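Local coordinates for macrophage migration inhibitory factor-like protein (Leishmania major, PDB 3FWT), which belongs to the macrophage migration inhibitory factor family, whose small alpha/beta subunits assemble as a trimer, at residues 79-84 with 116-121; 22-27 with 59-64. All coordinates share one frame; numbering follows the deposited sequence.

Contact 1: residues 79-84 with 116-121; sequences AYVRVE and IYVFYY
The carbonyl O of Val-83 takes the N-H of Tyr-121 at 2.7 Å, in a bond that is almost straight at 172°. The CA of Tyr-120 adds a weaker C-H...O contact to the same oxygen. Four more backbone bonds follow the same parallel pattern. Phe-119 takes part through both its N and its O, bonded to Val-81 O and Val-83 N. At the other end, Tyr-117 N reaches Ala-79 O at 3.0 Å.

One face of the strand pair carries Ala-79, Val-81 and Val-83 beside Ile-116, Val-118 and Tyr-120. Of the residues on this face, Val-83 buries most surface against the other strand. Its CG2 lies over one face of the Tyr-120 ring as a CH-pi contact, 4.1 Å from the ring centroid. CG2 is anti to the carbonyl carbon, which sets it over the ring and also against Val-118 CG1, 3.8 Å away. The hydroxyl of Tyr-120 bonds to Thr-98.

The other face holds Tyr-80, Phe-119, Arg-82 and Tyr-121. Tyr-80 has CG anti to the backbone N (chi1 157°), and its ring comes over toward the neighbouring strand. There CE1 touches Phe-119 CD1 at 3.5 Å, with the ring planes 44° apart. Arg-82 brings its aliphatic CG to the edge of the Tyr-121 ring, 3.7 Å from CD1. The hydroxyls of Tyr-80 and Tyr-121 both bond to Glu-84 OE2 of the second subunit, and that of Tyr-80 also to Arg-82 of that subunit.

The two strands belong to a beta-alpha-beta unit with helix 92-109. That helix covers the face of Ile-116 and Tyr-120, touching them through Ile-105 and Ile-101. Strand 22-28 pairs with the far side of 79-84, and a strand of the second subunit pairs antiparallel with 117-119.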
ATOM      1  N   ALA A  79      -1.475 -10.898  -9.678  1.00 11.73           N
ATOM      2  CA  ALA A  79      -1.787 -10.538  -8.305  1.00 11.56           C
ATOM      3  C   ALA A  79      -0.597  -9.909  -7.628  1.00 13.65           C
ATOM      4  O   ALA A  79       0.548 -10.266  -7.940  1.00 15.11           O
ATOM      5  CB  ALA A  79      -2.203 -11.828  -7.510  1.00 11.31           C
ATOM      6  N   TYR A  80      -0.844  -9.056  -6.624  1.00 12.64           N
ATOM      7  CA  TYR A  80       0.259  -8.552  -5.764  1.00 12.66           C
ATOM      8  C   TYR A  80      -0.262  -8.636  -4.353  1.00 12.93           C
ATOM      9  O   TYR A  80      -1.428  -8.218  -4.097  1.00 10.62           O
ATOM     10  CB  TYR A  80       0.602  -7.091  -6.153  1.00 10.97           C
ATOM     11  CG  TYR A  80       1.275  -6.306  -5.071  1.00 14.04           C
ATOM     12  CD1 TYR A  80       2.658  -6.295  -4.917  1.00 14.99           C
ATOM     13  CD2 TYR A  80       0.520  -5.601  -4.159  1.00 17.27           C
ATOM     14  CE1 TYR A  80       3.243  -5.532  -3.893  1.00 18.27           C
ATOM     15  CE2 TYR A  80       1.101  -4.862  -3.140  1.00 12.72           C
ATOM     16  CZ  TYR A  80       2.463  -4.837  -3.026  1.00 17.53           C
ATOM     17  OH  TYR A  80       3.020  -4.154  -1.943  1.00 21.38           O
ATOM     18  N   VAL A  81       0.541  -9.209  -3.435  1.00 10.87           N
ATOM     19  CA  VAL A  81       0.115  -9.252  -2.018  1.00 10.24           C
ATOM     20  C   VAL A  81       1.119  -8.565  -1.131  1.00 12.94           C
ATOM     21  O   VAL A  81       2.343  -8.852  -1.278  1.00 13.42           O
ATOM     22  CB  VAL A  81       0.002 -10.726  -1.583  1.00 10.25           C
ATOM     23  CG1 VAL A  81      -0.358 -10.809  -0.083  1.00 12.78           C
ATOM     24  CG2 VAL A  81      -1.051 -11.452  -2.541  1.00  8.91           C
ATOM     25  N   ARG A  82       0.665  -7.637  -0.257  1.00 12.42           N
ATOM     26  CA  ARG A  82       1.582  -6.934   0.627  1.00 11.76           C
ATOM     27  C   ARG A  82       1.321  -7.484   2.046  1.00 12.82           C
ATOM     28  O   ARG A  82       0.189  -7.416   2.541  1.00 12.81           O
ATOM     29  CB  ARG A  82       1.320  -5.432   0.617  1.00 14.59           C
ATOM     30  CG  ARG A  82       2.378  -4.623   1.415  1.00 12.49           C
ATOM     31  CD  ARG A  82       2.219  -3.142   1.249  1.00 16.99           C
ATOM     32  NE  ARG A  82       1.106  -2.595   2.066  1.00 23.57           N
ATOM     33  CZ  ARG A  82      -0.133  -2.311   1.605  1.00 24.65           C
ATOM     34  NH1 ARG A  82      -0.427  -2.461   0.316  1.00 26.96           N
ATOM     35  NH2 ARG A  82      -1.080  -1.835   2.419  1.00 23.44           N
ATOM     36  N   VAL A  83       2.350  -8.047   2.696  1.00 11.47           N
ATOM     37  CA  VAL A  83       2.173  -8.629   4.017  1.00 13.52           C
ATOM     38  C   VAL A  83       2.885  -7.682   4.968  1.00 12.78           C
ATOM     39  O   VAL A  83       4.060  -7.371   4.762  1.00 13.91           O
ATOM     40  CB  VAL A  83       2.853  -9.992   4.134  1.00 12.89           C
ATOM     41  CG1 VAL A  83       2.538 -10.713   5.529  1.00 11.29           C
ATOM     42  CG2 VAL A  83       2.462 -10.896   2.918  1.00 12.83           C
ATOM     43  N   GLU A  84       2.195  -7.295   6.028  1.00 14.10           N
ATOM     44  CA  GLU A  84       2.742  -6.355   6.992  1.00 15.23           C
ATOM     45  C   GLU A  84       2.578  -6.907   8.398  1.00 17.02           C
ATOM     46  O   GLU A  84       1.677  -7.692   8.672  1.00 15.41           O
ATOM     47  CB  GLU A  84       1.975  -5.040   6.926  1.00 15.19           C
ATOM     48  CG  GLU A  84       2.149  -4.407   5.523  1.00 18.85           C
ATOM     49  CD  GLU A  84       1.308  -3.179   5.376  1.00 21.80           C
ATOM     50  OE1 GLU A  84       0.878  -2.874   4.243  1.00 27.05           O
ATOM     51  OE2 GLU A  84       1.048  -2.527   6.390  1.00 20.57           O
ATOM     52  N   ILE A 116       2.359 -13.791  -9.828  1.00 13.43           N
ATOM     53  CA  ILE A 116       1.971 -13.421  -8.443  1.00 15.04           C
ATOM     54  C   ILE A 116       3.199 -12.832  -7.748  1.00 15.42           C
ATOM     55  O   ILE A 116       4.268 -13.492  -7.720  1.00 15.20           O
ATOM     56  CB  ILE A 116       1.467 -14.639  -7.609  1.00 14.43           C
ATOM     57  CG1 ILE A 116       0.150 -15.185  -8.183  1.00 13.67           C
ATOM     58  CG2 ILE A 116       1.235 -14.212  -6.142  1.00 15.46           C
ATOM     59  CD1 ILE A 116      -0.238 -16.618  -7.545  1.00 11.79           C
ATOM     60  N   TYR A 117       3.110 -11.601  -7.251  1.00 15.78           N
ATOM     61  CA  TYR A 117       4.214 -11.000  -6.459  1.00 15.88           C
ATOM     62  C   TYR A 117       3.786 -10.955  -4.990  1.00 16.23           C
ATOM     63  O   TYR A 117       2.616 -10.615  -4.665  1.00 15.24           O
ATOM     64  CB  TYR A 117       4.538  -9.588  -6.945  1.00 16.19           C
ATOM     65  CG  TYR A 117       5.646  -9.449  -7.947  1.00 17.67           C
ATOM     66  CD1 TYR A 117       6.133 -10.543  -8.634  1.00 17.98           C
ATOM     67  CD2 TYR A 117       6.156  -8.191  -8.254  1.00 20.26           C
ATOM     68  CE1 TYR A 117       7.137 -10.414  -9.520  1.00 20.08           C
ATOM     69  CE2 TYR A 117       7.177  -8.027  -9.136  1.00 21.04           C
ATOM     70  CZ  TYR A 117       7.652  -9.143  -9.770  1.00 22.32           C
ATOM     71  OH  TYR A 117       8.660  -8.999 -10.629  1.00 20.93           O
ATOM     72  N   VAL A 118       4.667 -11.361  -4.077  1.00 14.46           N
ATOM     73  CA  VAL A 118       4.378 -11.198  -2.626  1.00 13.44           C
ATOM     74  C   VAL A 118       5.536 -10.411  -1.985  1.00 13.83           C
ATOM     75  O   VAL A 118       6.714 -10.780  -2.205  1.00 14.54           O
ATOM     76  CB  VAL A 118       4.175 -12.527  -1.912  1.00 13.93           C
ATOM     77  CG1 VAL A 118       3.631 -12.324  -0.418  1.00 16.04           C
ATOM     78  CG2 VAL A 118       3.178 -13.387  -2.702  1.00 13.67           C
ATOM     79  N   PHE A 119       5.230  -9.287  -1.313  1.00 14.57           N
ATOM     80  CA  PHE A 119       6.248  -8.495  -0.609  1.00 15.43           C
ATOM     81  C   PHE A 119       5.940  -8.412   0.893  1.00 16.45           C
ATOM     82  O   PHE A 119       4.792  -8.274   1.277  1.00 16.75           O
ATOM     83  CB  PHE A 119       6.271  -7.061  -1.117  1.00 13.60           C
ATOM     84  CG  PHE A 119       6.825  -6.920  -2.478  1.00 17.74           C
ATOM     85  CD1 PHE A 119       6.125  -7.402  -3.571  1.00 18.64           C
ATOM     86  CD2 PHE A 119       8.001  -6.232  -2.692  1.00 20.66           C
ATOM     87  CE1 PHE A 119       6.639  -7.235  -4.800  1.00 22.45           C
ATOM     88  CE2 PHE A 119       8.512  -6.080  -3.954  1.00 18.76           C
ATOM     89  CZ  PHE A 119       7.817  -6.588  -4.995  1.00 21.42           C
ATOM     90  N   TYR A 120       6.969  -8.486   1.750  1.00 17.09           N
ATOM     91  CA  TYR A 120       6.753  -8.461   3.180  1.00 15.70           C
ATOM     92  C   TYR A 120       7.420  -7.203   3.780  1.00 16.54           C
ATOM     93  O   TYR A 120       8.630  -6.871   3.515  1.00 15.54           O
ATOM     94  CB  TYR A 120       7.356  -9.711   3.897  1.00 15.78           C
ATOM     95  CG  TYR A 120       6.849 -11.015   3.372  1.00 13.58           C
ATOM     96  CD1 TYR A 120       7.150 -11.416   2.106  1.00 15.30           C
ATOM     97  CD2 TYR A 120       5.971 -11.793   4.118  1.00 11.76           C
ATOM     98  CE1 TYR A 120       6.665 -12.607   1.609  1.00 15.69           C
ATOM     99  CE2 TYR A 120       5.496 -12.947   3.667  1.00 15.89           C
ATOM    100  CZ  TYR A 120       5.840 -13.369   2.402  1.00 11.00           C
ATOM    101  OH  TYR A 120       5.339 -14.517   1.919  1.00 16.87           O
ATOM    102  N   TYR A 121       6.648  -6.490   4.573  1.00 15.89           N
ATOM    103  CA  TYR A 121       7.185  -5.333   5.282  1.00 17.09           C
ATOM    104  C   TYR A 121       6.884  -5.456   6.775  1.00 17.40           C
ATOM    105  O   TYR A 121       6.009  -6.197   7.211  1.00 16.51           O
ATOM    106  CB  TYR A 121       6.600  -4.005   4.772  1.00 15.05           C
ATOM    107  CG  TYR A 121       6.875  -3.795   3.315  1.00 18.93           C
ATOM    108  CD1 TYR A 121       5.915  -4.096   2.362  1.00 18.90           C
ATOM    109  CD2 TYR A 121       8.098  -3.316   2.880  1.00 15.85           C
ATOM    110  CE1 TYR A 121       6.205  -3.970   1.019  1.00 21.29           C
ATOM    111  CE2 TYR A 121       8.373  -3.176   1.559  1.00 19.06           C
ATOM    112  CZ  TYR A 121       7.442  -3.492   0.617  1.00 18.60           C
ATOM    113  OH  TYR A 121       7.760  -3.320  -0.711  1.00 18.74           O
TER

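Contact 2: residues 22-27 with 59-64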
ATOM      1  N   PRO A  22      -0.478  -9.393  12.013  1.00 22.17           N
ATOM      2  CA  PRO A  22      -0.266  -9.471  10.563  1.00 19.81           C
ATOM      3  C   PRO A  22      -1.473  -8.905   9.778  1.00 18.04           C
ATOM      4  O   PRO A  22      -2.641  -9.068  10.219  1.00 16.15           O
ATOM      5  CB  PRO A  22      -0.041 -10.971  10.351  1.00 21.61           C
ATOM      6  CG  PRO A  22      -0.726 -11.613  11.537  1.00 20.96           C
ATOM      7  CD  PRO A  22      -0.408 -10.715  12.651  1.00 21.11           C
ATOM      8  N   PHE A  23      -1.160  -8.123   8.726  1.00 17.69           N
ATOM      9  CA  PHE A  23      -2.153  -7.517   7.773  1.00 15.39           C
ATOM     10  C   PHE A  23      -1.742  -7.966   6.355  1.00 15.30           C
ATOM     11  O   PHE A  23      -0.570  -8.004   6.057  1.00 14.35           O
ATOM     12  CB  PHE A  23      -2.196  -5.977   7.888  1.00 15.82           C
ATOM     13  CG  PHE A  23      -2.985  -5.280   6.745  1.00 14.06           C
ATOM     14  CD1 PHE A  23      -4.340  -5.224   6.784  1.00 14.30           C
ATOM     15  CD2 PHE A  23      -2.340  -4.731   5.647  1.00 14.50           C
ATOM     16  CE1 PHE A  23      -5.103  -4.589   5.771  1.00 12.25           C
ATOM     17  CE2 PHE A  23      -3.087  -4.130   4.590  1.00 12.85           C
ATOM     18  CZ  PHE A  23      -4.421  -4.029   4.670  1.00 12.06           C
ATOM     19  N   LEU A  24      -2.692  -8.439   5.538  1.00 13.42           N
ATOM     20  CA  LEU A  24      -2.405  -8.726   4.160  1.00 11.94           C
ATOM     21  C   LEU A  24      -3.350  -7.928   3.293  1.00 11.66           C
ATOM     22  O   LEU A  24      -4.605  -8.020   3.477  1.00 12.40           O
ATOM     23  CB  LEU A  24      -2.600 -10.208   3.831  1.00 11.89           C
ATOM     24  CG  LEU A  24      -1.518 -11.163   4.474  1.00 12.12           C
ATOM     25  CD1 LEU A  24      -2.019 -11.433   5.908  1.00 14.26           C
ATOM     26  CD2 LEU A  24      -1.494 -12.485   3.563  1.00 13.71           C
ATOM     27  N   GLN A  25      -2.749  -7.191   2.353  1.00 11.08           N
ATOM     28  CA  GLN A  25      -3.519  -6.640   1.226  1.00 11.10           C
ATOM     29  C   GLN A  25      -3.300  -7.385  -0.095  1.00 11.01           C
ATOM     30  O   GLN A  25      -2.193  -7.472  -0.597  1.00  9.81           O
ATOM     31  CB  GLN A  25      -3.185  -5.127   0.981  1.00 10.64           C
ATOM     32  CG  GLN A  25      -4.133  -4.559  -0.147  1.00 11.47           C
ATOM     33  CD  GLN A  25      -3.959  -3.071  -0.528  1.00 12.74           C
ATOM     34  OE1 GLN A  25      -3.011  -2.419  -0.147  1.00 16.54           O
ATOM     35  NE2 GLN A  25      -4.998  -2.528  -1.142  1.00 16.37           N
ATOM     36  N   THR A  26      -4.390  -7.876  -0.667  1.00 10.93           N
ATOM     37  CA  THR A  26      -4.341  -8.648  -1.869  1.00 11.06           C
ATOM     38  C   THR A  26      -4.933  -7.716  -2.920  1.00 11.35           C
ATOM     39  O   THR A  26      -6.082  -7.357  -2.806  1.00 13.02           O
ATOM     40  CB  THR A  26      -5.234  -9.912  -1.766  1.00 10.30           C
ATOM     41  OG1 THR A  26      -4.673 -10.835  -0.811  1.00 10.68           O
ATOM     42  CG2 THR A  26      -5.332 -10.632  -3.115  1.00  9.92           C
ATOM     43  N   ILE A  27      -4.156  -7.436  -3.952  1.00 10.50           N
ATOM     44  CA  ILE A  27      -4.536  -6.632  -5.139  1.00 10.45           C
ATOM     45  C   ILE A  27      -4.539  -7.595  -6.349  1.00  9.27           C
ATOM     46  O   ILE A  27      -3.486  -8.160  -6.704  1.00 10.18           O
ATOM     47  CB  ILE A  27      -3.600  -5.460  -5.349  1.00  8.76           C
ATOM     48  CG1 ILE A  27      -3.388  -4.697  -4.036  1.00 10.74           C
ATOM     49  CG2 ILE A  27      -4.045  -4.557  -6.584  1.00 13.59           C
ATOM     50  CD1 ILE A  27      -2.509  -3.393  -4.220  1.00  8.93           C
ATOM     51  N   VAL A  59      -5.761 -11.872  12.273  1.00 24.83           N
ATOM     52  CA  VAL A  59      -5.133 -11.509  10.983  1.00 18.66           C
ATOM     53  C   VAL A  59      -6.072 -10.636  10.222  1.00 15.74           C
ATOM     54  O   VAL A  59      -7.264 -10.989  10.076  1.00 16.21           O
ATOM     55  CB  VAL A  59      -4.848 -12.807  10.136  1.00 19.47           C
ATOM     56  CG1 VAL A  59      -4.347 -12.416   8.706  1.00 14.74           C
ATOM     57  CG2 VAL A  59      -3.852 -13.760  10.872  1.00 19.74           C
ATOM     58  N   MET A  60      -5.616  -9.497   9.713  1.00 14.24           N
ATOM     59  CA  MET A  60      -6.545  -8.643   8.974  1.00 13.16           C
ATOM     60  C   MET A  60      -6.292  -8.799   7.483  1.00 13.55           C
ATOM     61  O   MET A  60      -5.167  -8.731   7.040  1.00 13.12           O
ATOM     62  CB  MET A  60      -6.377  -7.161   9.398  1.00 13.04           C
ATOM     63  CG  MET A  60      -7.391  -6.209   8.649  1.00 11.89           C
ATOM     64  SD  MET A  60      -7.258  -4.483   9.102  1.00 13.95           S
ATOM     65  CE  MET A  60      -8.242  -4.621  10.675  1.00  9.26           C
ATOM     66  N   THR A  61      -7.341  -8.905   6.684  1.00 11.04           N
ATOM     67  CA  THR A  61      -7.160  -9.297   5.317  1.00 11.56           C
ATOM     68  C   THR A  61      -8.033  -8.411   4.434  1.00 11.06           C
ATOM     69  O   THR A  61      -9.230  -8.421   4.610  1.00 13.19           O
ATOM     70  CB  THR A  61      -7.457 -10.850   5.403  1.00 12.05           C
ATOM     71  OG1 THR A  61      -6.259 -11.675   5.408  1.00 18.11           O
ATOM     72  CG2 THR A  61      -8.747 -11.345   4.980  1.00 10.28           C
ATOM     73  N   ALA A  62      -7.402  -7.549   3.596  1.00 11.28           N
ATOM     74  CA  ALA A  62      -8.109  -6.599   2.709  1.00  9.56           C
ATOM     75  C   ALA A  62      -7.993  -7.067   1.251  1.00  9.70           C
ATOM     76  O   ALA A  62      -6.968  -7.545   0.909  1.00 10.33           O
ATOM     77  CB  ALA A  62      -7.520  -5.123   2.806  1.00  8.12           C
ATOM     78  N   PHE A  63      -9.063  -6.942   0.448  1.00  9.10           N
ATOM     79  CA  PHE A  63      -9.115  -7.426  -0.946  1.00 11.11           C
ATOM     80  C   PHE A  63      -9.469  -6.289  -1.871  1.00 10.89           C
ATOM     81  O   PHE A  63     -10.640  -5.806  -1.859  1.00 10.69           O
ATOM     82  CB  PHE A  63     -10.096  -8.598  -1.122  1.00  9.49           C
ATOM     83  CG  PHE A  63      -9.744  -9.778  -0.256  1.00 11.71           C
ATOM     84  CD1 PHE A  63     -10.268  -9.882   1.020  1.00 15.43           C
ATOM     85  CD2 PHE A  63      -8.795 -10.686  -0.698  1.00 13.87           C
ATOM     86  CE1 PHE A  63      -9.889 -10.917   1.851  1.00 18.52           C
ATOM     87  CE2 PHE A  63      -8.434 -11.761   0.062  1.00 15.71           C
ATOM     88  CZ  PHE A  63      -8.978 -11.879   1.382  1.00 10.17           C
ATOM     89  N   SER A  64      -8.483  -5.873  -2.656  1.00  9.66           N
ATOM     90  CA  SER A  64      -8.764  -4.913  -3.724  1.00 11.93           C
ATOM     91  C   SER A  64      -8.832  -5.658  -5.048  1.00 10.52           C
ATOM     92  O   SER A  64      -7.813  -5.807  -5.699  1.00 12.18           O
ATOM     93  CB  SER A  64      -7.640  -3.894  -3.758  1.00 11.96           C
ATOM     94  OG  SER A  64      -7.486  -3.328  -2.437  1.00 14.28           O
TER
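Five backbone hydrogen bonds join 22-27 to 59-64 in parallel register. They run from Met-60 N to Pro-22 O at 3.0 Å through to Ser-64 N and Thr-26 O at 2.8 Å.

One side-chain bond joins them. Gln-25 extends fully beyond CG (chi2 180°), and its NE2 donates to Ser-64 OG at 2.9 Å. The serine oxygen lies in the amide plane. Gln-25 OE1 is held by Arg-82, so both ends of the amide are bonded and its rotation is fixed.

Apolar contacts fill both faces. Phe-23 CD1 meets Met-60 CG at 3.7 Å, and Met-60 SD adds an oblique Met-aromatic contact. The same ring reaches on to Ala-62, CZ to CB 3.8 Å. On the opposite face, Thr-26 CB lies alongside Phe-63 CD2, and the two side chains point the same way. Leu-24 CD1 packs on Val-59 CG1 at 3.8 Å.

Helix 34-52 connects the two strands in a beta-alpha-beta unit and covers the face of Thr-61 and Phe-63. Strand 79-85 runs antiparallel along the other edge of 22-27. Beyond 60-64 the sheet continues into the third subunit, where Thr-61 and Ala-62 pair with an antiparallel strand.

Overall arrangement
Contacts 1 and 2 are parts of one sheet, with centres about 9 Å apart. Each belongs to a parallel beta-alpha-beta unit; the unit of contact 2 comes first in the sequence and is complete before that of contact 1 begins. The units meet where 79-84 runs antiparallel to 22-27. Tyr-80 N lies 2.8 Å from Ile-27 O there, a probable hydrogen bond. Arg-82 NH1 and Gln-25 OE1, 2.6 Å apart, probably form another on the face of the sheet turned from the helices. Such paired units and a trimeric assembly are characteristic of the MIF fold. The Phe-23 ring of contact 2 stacks on Tyr-80 of the third subunit, which ties contact 2 of one chain to contact 1 of another.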